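Local atomic coordinates of N-acetylcysteine deacetylase (Bacillus subtilis, PDB entry 1YSJ), a protein that probably catalyses the deacetylation of N-acetylcysteine to cysteine and acetate, using two divalent metal ions per subunit, in the breakdown of S-(2-succino)cysteine. Residues D125-S130 with F179-K184; S130-A135 with F151-A156; F361-G366 with Q390-L395. The protein carries 1 engineered substitution. All coordinates share one frame; numbering follows the deposited sequence.

Contact 1. Residues D125-S130 with F179-K184; sequences DFHTAS and FGMHNK. With NI (nickel (II) ion), chain C.
Helix segment 125-130 crosses strand segment 179-184 with 134° between their N-to-C directions and axes 8.7 Å apart at closest, and His127 and His182 are the residues whose CA atoms come nearest. The imidazole of His127 carries the contact. With its CG anti to the carbonyl carbon (chi1 -59°), the ring leans across to the strand, where NE2 accepts a nearly straight bond from the backbone N of Asn183 at 2.9 Å, the donor tilted slightly out of the ring plane. Asp97 takes up ND1, so both ring nitrogens are engaged and the imidazole is held against rotation. Its CE1 edge is turned into the face of His182, a T-shaped pair with centroids 4.6 Å apart and planes at 73°. His182 binds the nickel ion through NE2 at 2.2 Å, together with Cys122, His124 and two waters; its ND1 donates to Asn183 O at 3.0 Å, on a lone pair and in the plane of the ring. His127 therefore lies in the second shell, backing a metal ligand. Replacing it by an alanine would probably leave the Asn183 N-H and Asp97 without their mate and open a gap against the face of His182. One residue earlier in the helix, the Phe126 ring meets selenomethionine Met181 obliquely, SE 3.9 Å from Phe126 CE2, a Met-aromatic contact; one turn on, Met181 CE reaches Ser130 CB at 3.8 Å. Asn183 ND2 is hydrogen-bonded to Cys122 O, tying the strand end to the metal-site loop. Helix 384-402 borders this patch through Leu385 and Phe392, and strand 360-366 runs beside strand 175-184, pairing with Gly180 and His182.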
loop_
_atom_site.group_PDB
_atom_site.type_symbol
_atom_site.label_atom_id
_atom_site.label_comp_id
_atom_site.label_asym_id
_atom_site.label_seq_id
_atom_site.Cartn_x
_atom_site.Cartn_y
_atom_site.Cartn_z
ATOM N N ASP A 125 -21.874 21.212 20.898
ATOM C CA ASP A 125 -23.180 21.570 21.424
ATOM C C ASP A 125 -23.010 22.437 22.682
ATOM O O ASP A 125 -23.639 23.493 22.802
ATOM C CB ASP A 125 -24.030 20.314 21.703
ATOM C CG ASP A 125 -23.319 19.290 22.588
ATOM O OD1 ASP A 125 -22.071 19.223 22.580
ATOM O OD2 ASP A 125 -24.019 18.529 23.291
ATOM N N PHE A 126 -22.136 21.993 23.592
ATOM C CA PHE A 126 -21.733 22.773 24.766
ATOM C C PHE A 126 -21.141 24.145 24.425
ATOM O O PHE A 126 -21.545 25.148 25.015
ATOM C CB PHE A 126 -20.770 21.969 25.651
ATOM C CG PHE A 126 -20.019 22.803 26.660
ATOM C CD1 PHE A 126 -20.649 23.266 27.810
ATOM C CD2 PHE A 126 -18.674 23.113 26.461
ATOM C CE1 PHE A 126 -19.959 24.037 28.742
ATOM C CE2 PHE A 126 -17.972 23.883 27.387
ATOM C CZ PHE A 126 -18.616 24.346 28.531
ATOM N N HIS A 127 -20.190 24.193 23.489
ATOM C CA HIS A 127 -19.584 25.465 23.078
ATOM C C HIS A 127 -20.644 26.443 22.592
ATOM O O HIS A 127 -20.646 27.609 22.997
ATOM C CB HIS A 127 -18.531 25.280 21.978
ATOM C CG HIS A 127 -17.399 24.380 22.360
ATOM N ND1 HIS A 127 -16.670 23.671 21.429
ATOM C CD2 HIS A 127 -16.880 24.059 23.568
ATOM C CE1 HIS A 127 -15.745 22.960 22.048
ATOM N NE2 HIS A 127 -15.856 23.173 23.346
ATOM N N THR A 128 -21.538 25.947 21.733
ATOM C CA THR A 128 -22.617 26.743 21.152
ATOM C C THR A 128 -23.561 27.305 22.214
ATOM O O THR A 128 -23.773 28.518 22.270
ATOM C CB THR A 128 -23.402 25.928 20.084
ATOM O OG1 THR A 128 -22.528 25.630 18.985
ATOM C CG2 THR A 128 -24.619 26.699 19.571
ATOM N N ALA A 129 -24.107 26.431 23.056
ATOM C CA ALA A 129 -25.023 26.851 24.124
ATOM C C ALA A 129 -24.388 27.860 25.090
ATOM O O ALA A 129 -25.039 28.828 25.480
ATOM C CB ALA A 129 -25.561 25.647 24.879
ATOM N N SER A 130 -23.120 27.637 25.446
ATOM C CA SER A 130 -22.352 28.551 26.302
ATOM C C SER A 130 -22.253 29.952 25.721
ATOM O O SER A 130 -22.528 30.931 26.416
ATOM C CB SER A 130 -20.936 28.019 26.545
ATOM O OG SER A 130 -20.948 26.877 27.381
ATOM N N PHE A 179 -11.787 35.503 20.316
ATOM C CA PHE A 179 -11.670 34.621 21.463
ATOM C C PHE A 179 -12.508 33.364 21.287
ATOM O O PHE A 179 -13.562 33.387 20.649
ATOM C CB PHE A 179 -12.033 35.377 22.744
ATOM C CG PHE A 179 -11.271 36.658 22.908
ATOM C CD1 PHE A 179 -11.833 37.874 22.521
ATOM C CD2 PHE A 179 -9.975 36.649 23.409
ATOM C CE1 PHE A 179 -11.117 39.064 22.653
ATOM C CE2 PHE A 179 -9.251 37.834 23.544
ATOM C CZ PHE A 179 -9.822 39.040 23.167
ATOM N N GLY A 180 -12.017 32.264 21.847
ATOM C CA GLY A 180 -12.672 30.978 21.703
ATOM C C GLY A 180 -12.327 30.037 22.833
ATOM O O GLY A 180 -11.449 30.315 23.649
HETATM N N MSE A 181 -13.035 28.920 22.883
HETATM C CA MSE A 181 -12.771 27.914 23.882
HETATM C C MSE A 181 -12.812 26.538 23.253
HETATM O O MSE A 181 -13.393 26.343 22.181
HETATM C CB MSE A 181 -13.803 27.992 25.011
HETATM C CG MSE A 181 -14.922 26.961 24.911
HETATM SE SE MSE A 181 -16.368 27.261 26.156
HETATM C CE MSE A 181 -17.477 28.314 25.031
ATOM N N HIS A 182 -12.180 25.588 23.929
ATOM C CA HIS A 182 -12.533 24.202 23.740
ATOM C C HIS A 182 -12.689 23.542 25.100
ATOM O O HIS A 182 -11.869 23.751 25.998
ATOM C CB HIS A 182 -11.514 23.456 22.889
ATOM C CG HIS A 182 -12.106 22.297 22.151
ATOM N ND1 HIS A 182 -12.499 21.136 22.783
ATOM C CD2 HIS A 182 -12.404 22.135 20.841
ATOM C CE1 HIS A 182 -13.006 20.304 21.891
ATOM N NE2 HIS A 182 -12.959 20.885 20.704
ATOM N N ASN A 183 -13.756 22.762 25.246
ATOM C CA ASN A 183 -13.964 21.970 26.448
ATOM C C ASN A 183 -12.764 21.058 26.672
ATOM O O ASN A 183 -12.172 20.553 25.717
ATOM C CB ASN A 183 -15.266 21.162 26.353
ATOM C CG ASN A 183 -15.177 20.021 25.355
ATOM O OD1 ASN A 183 -14.712 18.929 25.680
ATOM N ND2 ASN A 183 -15.618 20.272 24.134
ATOM N N LYS A 184 -12.398 20.877 27.933
ATOM C CA LYS A 184 -11.271 20.036 28.292
ATOM C C LYS A 184 -11.728 19.066 29.378
ATOM O O LYS A 184 -11.815 19.441 30.548
ATOM C CB LYS A 184 -10.092 20.893 28.760
ATOM C CG LYS A 184 -8.715 20.239 28.615
ATOM C CD LYS A 184 -8.273 20.196 27.152
ATOM C CE LYS A 184 -6.796 19.860 27.008
ATOM N NZ LYS A 184 -6.513 18.432 27.261
HETATM NI NI NI C . -13.929 20.239 18.842
HETATM O O HOH W 1 -12.584 19.760 17.615
HETATM O O HOH W 2 -13.442 22.296 18.003
#

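Contact 2. Residues S130-A135 with F151-A156; sequences SIIGTA and FIFQPA
The methyl of Ala135 sits over one face of the Phe151 ring, a CH-pi contact with CB 3.8 Å from the ring centroid and only 15° off the normal. The same ring is met at its edge by two more branches of the helix: Ile131 CG2 lies 3.7 Å from Phe151 CD2, and Thr134 CG2 comes in near the plane beside Phe151 CE2. In Ile131, CG2 stands anti to the backbone N and faces the strand, while the longer CG1 branch leads away toward Phe392. These residues belong to a beta-alpha-beta crossover: parallel strands 91-97 and 148-154 are neighbours in the mixed sheet, and helix 124-139 lies on the sheet between them in sequence, its short segment running at 161° to strand 151-154. Two residues on, Phe153 presents the far end of its ring to a pair of isoleucines, its CZ 3.7 Å from Ile132 CG1 and 4.0 Å from Ile131 CG2; Ile132 crosses Phe153 at about a right angle, Ile131 at a slant. Ile131 CG2 touches both phenylalanine rings. Thr134 OG1 is hydrogen-bonded to Ser389 O of helix 384-402, and helix 52-64 covers Phe153 through Ile58 and Leu62.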
loop_
_atom_site.group_PDB
_atom_site.type_symbol
_atom_site.label_atom_id
_atom_site.label_comp_id
_atom_site.label_asym_id
_atom_site.label_seq_id
_atom_site.Cartn_x
_atom_site.Cartn_y
_atom_site.Cartn_z
ATOM N N SER A 130 -23.120 27.637 25.446
ATOM C CA SER A 130 -22.352 28.551 26.302
ATOM C C SER A 130 -22.253 29.952 25.721
ATOM O O SER A 130 -22.528 30.931 26.416
ATOM C CB SER A 130 -20.936 28.019 26.545
ATOM O OG SER A 130 -20.948 26.877 27.381
ATOM N N ILE A 131 -21.867 30.039 24.449
ATOM C CA ILE A 131 -21.663 31.325 23.777
ATOM C C ILE A 131 -22.997 32.026 23.454
ATOM O O ILE A 131 -23.041 33.253 23.298
ATOM C CB ILE A 131 -20.728 31.176 22.526
ATOM C CG1 ILE A 131 -19.343 30.644 22.930
ATOM C CG2 ILE A 131 -20.566 32.491 21.754
ATOM C CD1 ILE A 131 -18.673 31.391 24.087
ATOM N N ILE A 132 -24.080 31.253 23.369
ATOM C CA ILE A 132 -25.412 31.851 23.295
ATOM C C ILE A 132 -25.724 32.474 24.657
ATOM O O ILE A 132 -26.244 33.595 24.733
ATOM C CB ILE A 132 -26.513 30.837 22.888
ATOM C CG1 ILE A 132 -26.369 30.446 21.418
ATOM C CG2 ILE A 132 -27.904 31.426 23.130
ATOM C CD1 ILE A 132 -27.255 29.283 20.996
ATOM N N GLY A 133 -25.386 31.745 25.722
ATOM C CA GLY A 133 -25.465 32.276 27.083
ATOM C C GLY A 133 -24.741 33.603 27.228
ATOM O O GLY A 133 -25.312 34.577 27.727
ATOM N N THR A 134 -23.486 33.637 26.779
ATOM C CA THR A 134 -22.664 34.847 26.796
ATOM C C THR A 134 -23.383 36.016 26.127
ATOM O O THR A 134 -23.444 37.116 26.684
ATOM C CB THR A 134 -21.300 34.608 26.109
ATOM O OG1 THR A 134 -20.593 33.580 26.803
ATOM C CG2 THR A 134 -20.447 35.877 26.115
ATOM N N ALA A 135 -23.933 35.765 24.939
ATOM C CA ALA A 135 -24.658 36.784 24.185
ATOM C C ALA A 135 -25.864 37.299 24.970
ATOM O O ALA A 135 -26.114 38.504 25.016
ATOM C CB ALA A 135 -25.077 36.247 22.823
ATOM N N PHE A 151 -20.508 37.755 17.458
ATOM C CA PHE A 151 -20.562 36.328 17.776
ATOM C C PHE A 151 -20.531 35.485 16.508
ATOM O O PHE A 151 -21.296 35.713 15.568
ATOM C CB PHE A 151 -21.798 35.999 18.622
ATOM C CG PHE A 151 -21.805 36.678 19.956
ATOM C CD1 PHE A 151 -22.300 37.976 20.090
ATOM C CD2 PHE A 151 -21.304 36.030 21.081
ATOM C CE1 PHE A 151 -22.301 38.612 21.325
ATOM C CE2 PHE A 151 -21.300 36.660 22.319
ATOM C CZ PHE A 151 -21.796 37.955 22.442
ATOM N N ILE A 152 -19.632 34.509 16.504
ATOM C CA ILE A 152 -19.395 33.651 15.356
ATOM C C ILE A 152 -19.765 32.214 15.716
ATOM O O ILE A 152 -19.115 31.576 16.550
ATOM C CB ILE A 152 -17.909 33.734 14.891
ATOM C CG1 ILE A 152 -17.564 35.166 14.477
ATOM C CG2 ILE A 152 -17.626 32.755 13.747
ATOM C CD1 ILE A 152 -16.079 35.432 14.338
ATOM N N PHE A 153 -20.830 31.723 15.096
ATOM C CA PHE A 153 -21.215 30.330 15.237
ATOM C C PHE A 153 -20.808 29.622 13.951
ATOM O O PHE A 153 -21.496 29.678 12.937
ATOM C CB PHE A 153 -22.709 30.197 15.572
ATOM C CG PHE A 153 -23.082 30.825 16.895
ATOM C CD1 PHE A 153 -23.477 32.162 16.963
ATOM C CD2 PHE A 153 -23.019 30.089 18.073
ATOM C CE1 PHE A 153 -23.811 32.753 18.175
ATOM C CE2 PHE A 153 -23.352 30.671 19.302
ATOM C CZ PHE A 153 -23.749 32.006 19.351
ATOM N N GLN A 154 -19.655 28.971 14.022
ATOM C CA GLN A 154 -18.922 28.530 12.855
ATOM C C GLN A 154 -19.227 27.083 12.470
ATOM O O GLN A 154 -19.139 26.183 13.308
ATOM C CB GLN A 154 -17.420 28.697 13.118
ATOM C CG GLN A 154 -16.525 28.140 12.022
ATOM C CD GLN A 154 -15.162 27.738 12.523
ATOM O OE1 GLN A 154 -14.435 28.550 13.106
ATOM N NE2 GLN A 154 -14.792 26.481 12.286
ATOM N N PRO A 155 -19.544 26.847 11.184
ATOM C CA PRO A 155 -19.740 25.471 10.727
ATOM C C PRO A 155 -18.400 24.797 10.460
ATOM O O PRO A 155 -17.382 25.479 10.378
ATOM C CB PRO A 155 -20.487 25.657 9.404
ATOM C CG PRO A 155 -19.982 26.965 8.879
ATOM C CD PRO A 155 -19.712 27.826 10.089
ATOM N N ALA A 156 -18.407 23.469 10.353
ATOM C CA ALA A 156 -17.301 22.720 9.743
ATOM C C ALA A 156 -15.913 22.880 10.395
ATOM O O ALA A 156 -14.899 22.994 9.691
ATOM C CB ALA A 156 -17.228 23.030 8.236
#

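Contact 3. Residues F361-G366 with Q390-L395; sequences FFVWMG and QYFAEL
Val363 and Phe392 reach toward each other from opposite directions, CG2 of Val363 lying oblique to the ring, 3.8 Å from Phe392 CZ. That same methyl also approaches Tyr391, its CG2 4.1 Å from Tyr391 CE2, but here the two side chains cross at a slant. Selenomethionine Met365 works differently: its chain is bent at chi2 (58°) and again at chi3, which brings the terminal CE round toward the helix although the CB bond points neither at it nor away. It slides past both aromatic side chains in the opposite sense, CE lying 3.9 Å from Phe392 CE1 and 4.0 Å from Tyr391 CD2. The two rings bear on one another as well: the CD2 edge of Tyr391 stands above one face of Phe392, displaced toward its rim, so the pair offers the strand a joint apolar surface. All of the contact is apolar; the polar end of Tyr391 is satisfied by Ala328 O. With the segment axes 12.0 Å apart and at 149°, the two aromatic side chains and those of Val363 and Met365 together span the spacing. On the reverse face of the strand Phe362 and Trp364 turn toward strand 197-211. This is helix-on-sheet packing of an alpha/beta domain, the C-terminal helix 384-402 laid over an inner strand of the mixed sheet in the metal-binding part of an M20 peptidase.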
loop_
_atom_site.group_PDB
_atom_site.type_symbol
_atom_site.label_atom_id
_atom_site.label_comp_id
_atom_site.label_asym_id
_atom_site.label_seq_id
_atom_site.Cartn_x
_atom_site.Cartn_y
_atom_site.Cartn_z
ATOM N N PHE A 361 -7.112 34.793 21.433
ATOM C CA PHE A 361 -6.871 33.963 22.606
ATOM C C PHE A 361 -7.862 32.799 22.695
ATOM O O PHE A 361 -9.077 32.989 22.633
ATOM C CB PHE A 361 -6.914 34.806 23.883
ATOM C CG PHE A 361 -5.983 34.326 24.954
ATOM C CD1 PHE A 361 -4.666 34.781 25.005
ATOM C CD2 PHE A 361 -6.414 33.416 25.914
ATOM C CE1 PHE A 361 -3.793 34.340 25.994
ATOM C CE2 PHE A 361 -5.543 32.965 26.912
ATOM C CZ PHE A 361 -4.233 33.428 26.949
ATOM N N PHE A 362 -7.324 31.595 22.857
ATOM C CA PHE A 362 -8.110 30.374 22.909
ATOM C C PHE A 362 -7.840 29.667 24.233
ATOM O O PHE A 362 -6.686 29.412 24.582
ATOM C CB PHE A 362 -7.712 29.480 21.732
ATOM C CG PHE A 362 -8.671 28.354 21.450
ATOM C CD1 PHE A 362 -9.858 28.587 20.762
ATOM C CD2 PHE A 362 -8.363 27.053 21.836
ATOM C CE1 PHE A 362 -10.739 27.540 20.479
ATOM C CE2 PHE A 362 -9.234 25.996 21.560
ATOM C CZ PHE A 362 -10.420 26.240 20.880
ATOM N N VAL A 363 -8.899 29.348 24.971
ATOM C CA VAL A 363 -8.742 28.741 26.299
ATOM C C VAL A 363 -9.353 27.341 26.422
ATOM O O VAL A 363 -10.269 26.983 25.672
ATOM C CB VAL A 363 -9.316 29.645 27.425
ATOM C CG1 VAL A 363 -8.557 30.956 27.502
ATOM C CG2 VAL A 363 -10.816 29.890 27.236
ATOM N N TRP A 364 -8.836 26.560 27.373
ATOM C CA TRP A 364 -9.472 25.307 27.770
ATOM C C TRP A 364 -10.593 25.603 28.758
ATOM O O TRP A 364 -10.397 26.347 29.720
ATOM C CB TRP A 364 -8.482 24.344 28.437
ATOM C CG TRP A 364 -7.313 23.849 27.605
ATOM C CD1 TRP A 364 -6.035 23.636 28.051
ATOM C CD2 TRP A 364 -7.313 23.479 26.212
ATOM N NE1 TRP A 364 -5.243 23.167 27.029
ATOM C CE2 TRP A 364 -5.998 23.064 25.891
ATOM C CE3 TRP A 364 -8.290 23.460 25.209
ATOM C CZ2 TRP A 364 -5.636 22.632 24.609
ATOM C CZ3 TRP A 364 -7.928 23.036 23.931
ATOM C CH2 TRP A 364 -6.611 22.628 23.645
HETATM N N MSE A 365 -11.764 25.019 28.523
HETATM C CA MSE A 365 -12.861 25.093 29.478
HETATM C C MSE A 365 -13.001 23.747 30.191
HETATM O O MSE A 365 -13.377 22.749 29.573
HETATM C CB MSE A 365 -14.163 25.473 28.763
HETATM C CG MSE A 365 -15.351 25.792 29.685
HETATM SE SE MSE A 365 -15.042 27.254 30.965
HETATM C CE MSE A 365 -14.498 28.707 29.716
ATOM N N GLY A 366 -12.685 23.720 31.484
ATOM C CA GLY A 366 -12.834 22.507 32.287
ATOM C C GLY A 366 -14.267 22.011 32.276
ATOM O O GLY A 366 -15.195 22.788 32.501
ATOM N N GLN A 390 -20.550 32.913 31.579
ATOM C CA GLN A 390 -20.123 34.015 32.441
ATOM C C GLN A 390 -18.691 34.463 32.149
ATOM O O GLN A 390 -18.403 35.666 32.140
ATOM C CB GLN A 390 -20.240 33.626 33.918
ATOM C CG GLN A 390 -21.651 33.329 34.407
ATOM C CD GLN A 390 -21.724 33.139 35.920
ATOM O OE1 GLN A 390 -22.779 33.336 36.531
ATOM N NE2 GLN A 390 -20.603 32.765 36.532
ATOM N N TYR A 391 -17.804 33.497 31.917
ATOM C CA TYR A 391 -16.396 33.785 31.655
ATOM C C TYR A 391 -16.188 34.685 30.436
ATOM O O TYR A 391 -15.464 35.680 30.509
ATOM C CB TYR A 391 -15.593 32.491 31.479
ATOM C CG TYR A 391 -14.126 32.732 31.211
ATOM C CD1 TYR A 391 -13.261 33.090 32.246
ATOM C CD2 TYR A 391 -13.605 32.622 29.918
ATOM C CE1 TYR A 391 -11.908 33.324 32.005
ATOM C CE2 TYR A 391 -12.256 32.851 29.665
ATOM C CZ TYR A 391 -11.414 33.202 30.715
ATOM O OH TYR A 391 -10.078 33.430 30.482
ATOM N N PHE A 392 -16.819 34.322 29.323
ATOM C CA PHE A 392 -16.662 35.055 28.075
ATOM C C PHE A 392 -17.405 36.386 28.076
ATOM O O PHE A 392 -17.013 37.316 27.368
ATOM C CB PHE A 392 -17.064 34.186 26.882
ATOM C CG PHE A 392 -15.999 33.215 26.468
ATOM C CD1 PHE A 392 -15.952 31.934 27.016
ATOM C CD2 PHE A 392 -15.023 33.588 25.552
ATOM C CE1 PHE A 392 -14.955 31.040 26.646
ATOM C CE2 PHE A 392 -14.017 32.692 25.166
ATOM C CZ PHE A 392 -13.982 31.423 25.714
ATOM N N ALA A 393 -18.466 36.478 28.876
ATOM C CA ALA A 393 -19.159 37.746 29.087
ATOM C C ALA A 393 -18.262 38.724 29.847
ATOM O O ALA A 393 -18.191 39.906 29.502
ATOM C CB ALA A 393 -20.469 37.526 29.825
ATOM N N GLU A 394 -17.566 38.228 30.867
ATOM C CA GLU A 394 -16.688 39.078 31.662
ATOM C C GLU A 394 -15.403 39.410 30.909
ATOM O O GLU A 394 -14.908 40.538 30.988
ATOM C CB GLU A 394 -16.379 38.438 33.017
ATOM C CG GLU A 394 -15.951 39.435 34.089
ATOM C CD GLU A 394 -17.036 40.458 34.436
ATOM O OE1 GLU A 394 -18.239 40.100 34.441
ATOM O OE2 GLU A 394 -16.676 41.624 34.715
ATOM N N LEU A 395 -14.883 38.431 30.171
ATOM C CA LEU A 395 -13.716 38.625 29.313
ATOM C C LEU A 395 -13.964 39.708 28.262
ATOM O O LEU A 395 -13.123 40.583 28.065
ATOM C CB LEU A 395 -13.308 37.307 28.645
ATOM C CG LEU A 395 -12.075 37.303 27.737
ATOM C CD1 LEU A 395 -10.796 37.591 28.522
ATOM C CD2 LEU A 395 -11.964 35.983 27.002
#

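Overall arrangement
All three contacts line one face of the mixed sheet, covered by helices 124-139 and 384-402. Contacts 1 and 2 share Ser130, their centres about 8 Å apart, and meet where Met181 CE lies 3.4 Å from Ile131 CD1. Contact 3 joins contact 1 through the sheet itself: His182 O and Met365 N are 2.8 Å apart, probably hydrogen-bonded. Contacts 2 and 3, centres about 12 Å apart, touch between the helices, with Thr134 CG2 3.5 Å from Ala393 N. Contact 1 alone binds nickel; contacts 2 and 3 are apolar packing further from the site, the touching side chains of Ile131 and Met365 lying about 12 and 11 Å from a bound nickel (nearest atoms).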